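PDB 7LQX: glycosyl hydrolase BlGH5_18 from Bifidobacterium longum subsp. infantis, which probably hydrolyses a glycosidic bond in fragments of N-glycans, as a family GH5 (subfamily 18) enzyme of a gut bacterium. Local coordinates for residues G108-L116 against Q166-M176. Residues are numbered along the deposited sequence; the frame is centred on the assembly and turned at random.
Sequences GHLSSFDFL and QFSDRPHPAKM. With EDO (1,2-ethanediol), chain C; EDO (1,2-ethanediol), chain D; EDO (1,2-ethanediol), chain E.
Asp114 meets both Gln166 and His172, and its carboxylate is the hub of this contact between two loops that follow strands 100-104 and 155-159 of the (beta/alpha)8 barrel. Its OD2 accepts a hydrogen bond from His172 NE2 (2.7 Å) on its syn lone pair, with carboxylate and imidazole nearly coplanar. The other oxygen, OD1, accepts twice: a fairly straight bond (161°) from His109 ND1 of its own hairpin, and a more bent one from Gln166 NE2 at 3.0 Å, which arrives out of the carboxylate plane. His109 and Asp114 sit on the paired strands 109-110 and 113-114, joined by a type I' turn.

The Gln166 amide lies over one face of the His109 ring, the planes 24° apart. A bend at chi2 (100°) turns it there, and its NE2 also sits over the centre of the Phe167 ring. Its OE1 is held by Trp123 of the second subunit, and Thr122 of that subunit bonds Asp114 OD2.

Beside this polar cluster the packing is close and largely apolar. Phe167 directs its ring edge at Gly108, with CZ 3.4 Å from Gly108 O, while Leu116 CD2 lies 3.8 Å from the same CZ. Leu116 CD1 and the CE of selenomethionine Met176 meet tip to tip at 3.6 Å.

The far ends are looser: the Ser111 turn and Arg170-Pro171 stay apart. Ser111 N and Arg170 O each bond an ethanediol, probably from the crystallisation liquor, and Arg170 and Pro171 are exposed.

Asp114 thus joins the two loops where Thr122 and Trp123 of the second subunit also reach them, and the donors around it would probably favour the charged carboxylate.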
# COMPACT_ATOMS: atom_id res chain seq x y z
N GLY A 108 6.09 0.25 -6.68
CA GLY A 108 6.21 1.40 -7.54
C GLY A 108 4.93 1.58 -8.33
O GLY A 108 3.88 1.85 -7.75
N HIS A 109 5.00 1.37 -9.64
CA HIS A 109 3.84 1.57 -10.49
C HIS A 109 3.75 0.45 -11.52
O HIS A 109 4.72 0.20 -12.24
CB HIS A 109 3.90 2.90 -11.24
CG HIS A 109 2.66 3.19 -12.01
ND1 HIS A 109 1.51 3.64 -11.40
CD2 HIS A 109 2.35 3.03 -13.32
CE1 HIS A 109 0.56 3.78 -12.31
NE2 HIS A 109 1.04 3.41 -13.48
N LEU A 110 2.59 -0.20 -11.59
CA LEU A 110 2.30 -1.21 -12.60
C LEU A 110 0.87 -1.10 -13.09
O LEU A 110 -0.07 -1.27 -12.31
CB LEU A 110 2.53 -2.61 -12.03
CG LEU A 110 3.98 -2.98 -11.71
CD1 LEU A 110 4.04 -4.13 -10.72
CD2 LEU A 110 4.72 -3.35 -12.98
N SER A 111 0.71 -0.86 -14.38
CA SER A 111 -0.57 -0.98 -15.08
C SER A 111 -1.70 -0.24 -14.37
O SER A 111 -2.81 -0.76 -14.18
CB SER A 111 -0.95 -2.45 -15.30
OG SER A 111 0.10 -3.14 -15.95
N SER A 112 -1.43 1.02 -14.02
CA SER A 112 -2.35 2.01 -13.43
C SER A 112 -2.35 1.99 -11.91
O SER A 112 -2.96 2.87 -11.30
CB SER A 112 -3.80 1.91 -13.94
OG SER A 112 -4.56 0.94 -13.24
N PHE A 113 -1.73 0.99 -11.28
CA PHE A 113 -1.75 0.85 -9.83
C PHE A 113 -0.42 1.27 -9.22
O PHE A 113 0.64 0.86 -9.69
CB PHE A 113 -2.02 -0.60 -9.45
CG PHE A 113 -3.37 -1.11 -9.87
CD1 PHE A 113 -4.49 -0.91 -9.07
CD2 PHE A 113 -3.53 -1.80 -11.06
CE1 PHE A 113 -5.72 -1.37 -9.45
CE2 PHE A 113 -4.77 -2.28 -11.43
CZ PHE A 113 -5.86 -2.06 -10.63
N ASP A 114 -0.49 2.07 -8.17
CA ASP A 114 0.67 2.41 -7.36
C ASP A 114 0.78 1.43 -6.19
O ASP A 114 -0.21 1.19 -5.49
CB ASP A 114 0.54 3.81 -6.75
CG ASP A 114 0.81 4.94 -7.72
OD1 ASP A 114 1.32 4.72 -8.85
OD2 ASP A 114 0.51 6.08 -7.31
N PHE A 115 1.97 0.89 -5.97
CA PHE A 115 2.29 0.01 -4.85
C PHE A 115 3.38 0.69 -4.03
O PHE A 115 4.56 0.53 -4.32
CB PHE A 115 2.78 -1.35 -5.36
CG PHE A 115 1.74 -2.13 -6.11
CD1 PHE A 115 0.87 -2.95 -5.43
CD2 PHE A 115 1.63 -2.03 -7.48
CE1 PHE A 115 -0.10 -3.66 -6.11
CE2 PHE A 115 0.68 -2.74 -8.16
CZ PHE A 115 -0.20 -3.55 -7.47
N LEU A 116 2.99 1.46 -3.04
CA LEU A 116 3.95 2.09 -2.16
C LEU A 116 3.93 1.45 -0.79
O LEU A 116 2.85 1.13 -0.27
CB LEU A 116 3.67 3.58 -1.98
CG LEU A 116 4.06 4.44 -3.18
CD1 LEU A 116 3.89 5.91 -2.79
CD2 LEU A 116 5.48 4.21 -3.66
N GLN A 166 6.77 8.72 -13.02
CA GLN A 166 5.35 9.01 -12.88
C GLN A 166 4.99 9.48 -11.48
O GLN A 166 3.92 10.07 -11.29
CB GLN A 166 4.50 7.81 -13.29
CG GLN A 166 4.52 6.64 -12.31
CD GLN A 166 3.31 6.59 -11.40
OE1 GLN A 166 2.18 6.80 -11.84
NE2 GLN A 166 3.54 6.30 -10.13
N PHE A 167 5.86 9.26 -10.50
CA PHE A 167 5.64 9.79 -9.15
C PHE A 167 6.06 11.25 -9.00
O PHE A 167 5.73 11.87 -7.99
CB PHE A 167 6.44 8.98 -8.12
CG PHE A 167 5.87 7.62 -7.84
CD1 PHE A 167 4.72 7.46 -7.08
CD2 PHE A 167 6.51 6.49 -8.33
CE1 PHE A 167 4.21 6.20 -6.83
CE2 PHE A 167 6.00 5.23 -8.07
CZ PHE A 167 4.85 5.09 -7.32
N SER A 168 6.80 11.81 -9.96
CA SER A 168 7.56 13.02 -9.73
C SER A 168 6.90 14.30 -10.22
O SER A 168 7.51 15.37 -10.09
CB SER A 168 8.92 12.91 -10.45
OG SER A 168 8.78 13.06 -11.86
N ASP A 169 5.71 14.23 -10.80
CA ASP A 169 5.18 15.39 -11.52
C ASP A 169 3.67 15.25 -11.66
O ASP A 169 3.09 14.18 -11.43
CB ASP A 169 5.86 15.47 -12.89
CG ASP A 169 5.86 16.87 -13.50
OD1 ASP A 169 5.27 17.82 -12.94
OD2 ASP A 169 6.49 17.01 -14.58
N ARG A 170 3.04 16.37 -12.03
CA ARG A 170 1.64 16.33 -12.44
C ARG A 170 1.51 15.33 -13.58
O ARG A 170 2.41 15.19 -14.40
CB ARG A 170 1.21 17.71 -12.94
CG ARG A 170 1.15 18.78 -11.86
CD ARG A 170 0.86 20.15 -12.45
NE ARG A 170 0.23 21.04 -11.48
CZ ARG A 170 -1.08 21.15 -11.30
NH1 ARG A 170 -1.93 20.43 -12.03
NH2 ARG A 170 -1.56 21.99 -10.39
N PRO A 171 0.37 14.62 -13.66
CA PRO A 171 -0.82 14.79 -12.83
C PRO A 171 -0.92 13.80 -11.68
O PRO A 171 -2.03 13.48 -11.23
CB PRO A 171 -1.96 14.54 -13.83
CG PRO A 171 -1.41 13.49 -14.72
CD PRO A 171 0.09 13.77 -14.84
N HIS A 172 0.20 13.31 -11.19
CA HIS A 172 0.13 12.34 -10.11
C HIS A 172 -0.63 12.96 -8.93
O HIS A 172 -0.33 14.10 -8.55
CB HIS A 172 1.50 11.86 -9.64
CG HIS A 172 1.40 10.65 -8.78
ND1 HIS A 172 1.02 10.70 -7.46
CD2 HIS A 172 1.52 9.34 -9.09
CE1 HIS A 172 0.96 9.47 -6.97
NE2 HIS A 172 1.24 8.63 -7.95
N PRO A 173 -1.60 12.26 -8.34
CA PRO A 173 -2.42 12.91 -7.31
C PRO A 173 -1.78 13.03 -5.94
O PRO A 173 -2.36 13.69 -5.07
CB PRO A 173 -3.69 12.05 -7.26
CG PRO A 173 -3.25 10.72 -7.74
CD PRO A 173 -2.13 10.94 -8.73
N ALA A 174 -0.61 12.43 -5.73
CA ALA A 174 0.13 12.57 -4.47
C ALA A 174 1.62 12.56 -4.84
O ALA A 174 2.38 11.67 -4.46
CB ALA A 174 -0.24 11.48 -3.48
N LYS A 175 2.04 13.58 -5.57
CA LYS A 175 3.33 13.55 -6.22
C LYS A 175 4.46 13.74 -5.21
O LYS A 175 4.28 14.20 -4.08
CB LYS A 175 3.41 14.61 -7.31
CG LYS A 175 3.54 16.04 -6.78
CD LYS A 175 3.66 17.06 -7.91
CE LYS A 175 2.38 17.20 -8.70
NZ LYS A 175 1.28 17.80 -7.89
N MSE A 176 5.65 13.40 -5.68
CA MSE A 176 6.90 13.56 -4.95
C MSE A 176 7.73 14.56 -5.74
O MSE A 176 8.52 14.20 -6.61
CB MSE A 176 7.58 12.21 -4.84
CG MSE A 176 6.75 11.20 -4.05
SE MSE A 176 7.54 9.46 -4.20
CE MSE A 176 6.33 8.49 -3.06
C1 EDO C . 4.95 11.52 -16.34
O1 EDO C . 4.14 10.46 -15.82
C2 EDO C . 4.32 12.87 -16.00
O2 EDO C . 4.05 12.94 -14.60
C1 EDO D . 4.03 -1.06 -17.97
O1 EDO D . 5.14 -0.23 -17.64
C2 EDO D . 3.35 -1.49 -16.67
O2 EDO D . 2.95 -0.31 -15.96
C1 EDO E . 0.70 -0.05 -20.06
O1 EDO E . -0.67 0.32 -19.91
C2 EDO E . 0.89 -1.54 -19.80
O2 EDO E . 0.38 -1.89 -18.51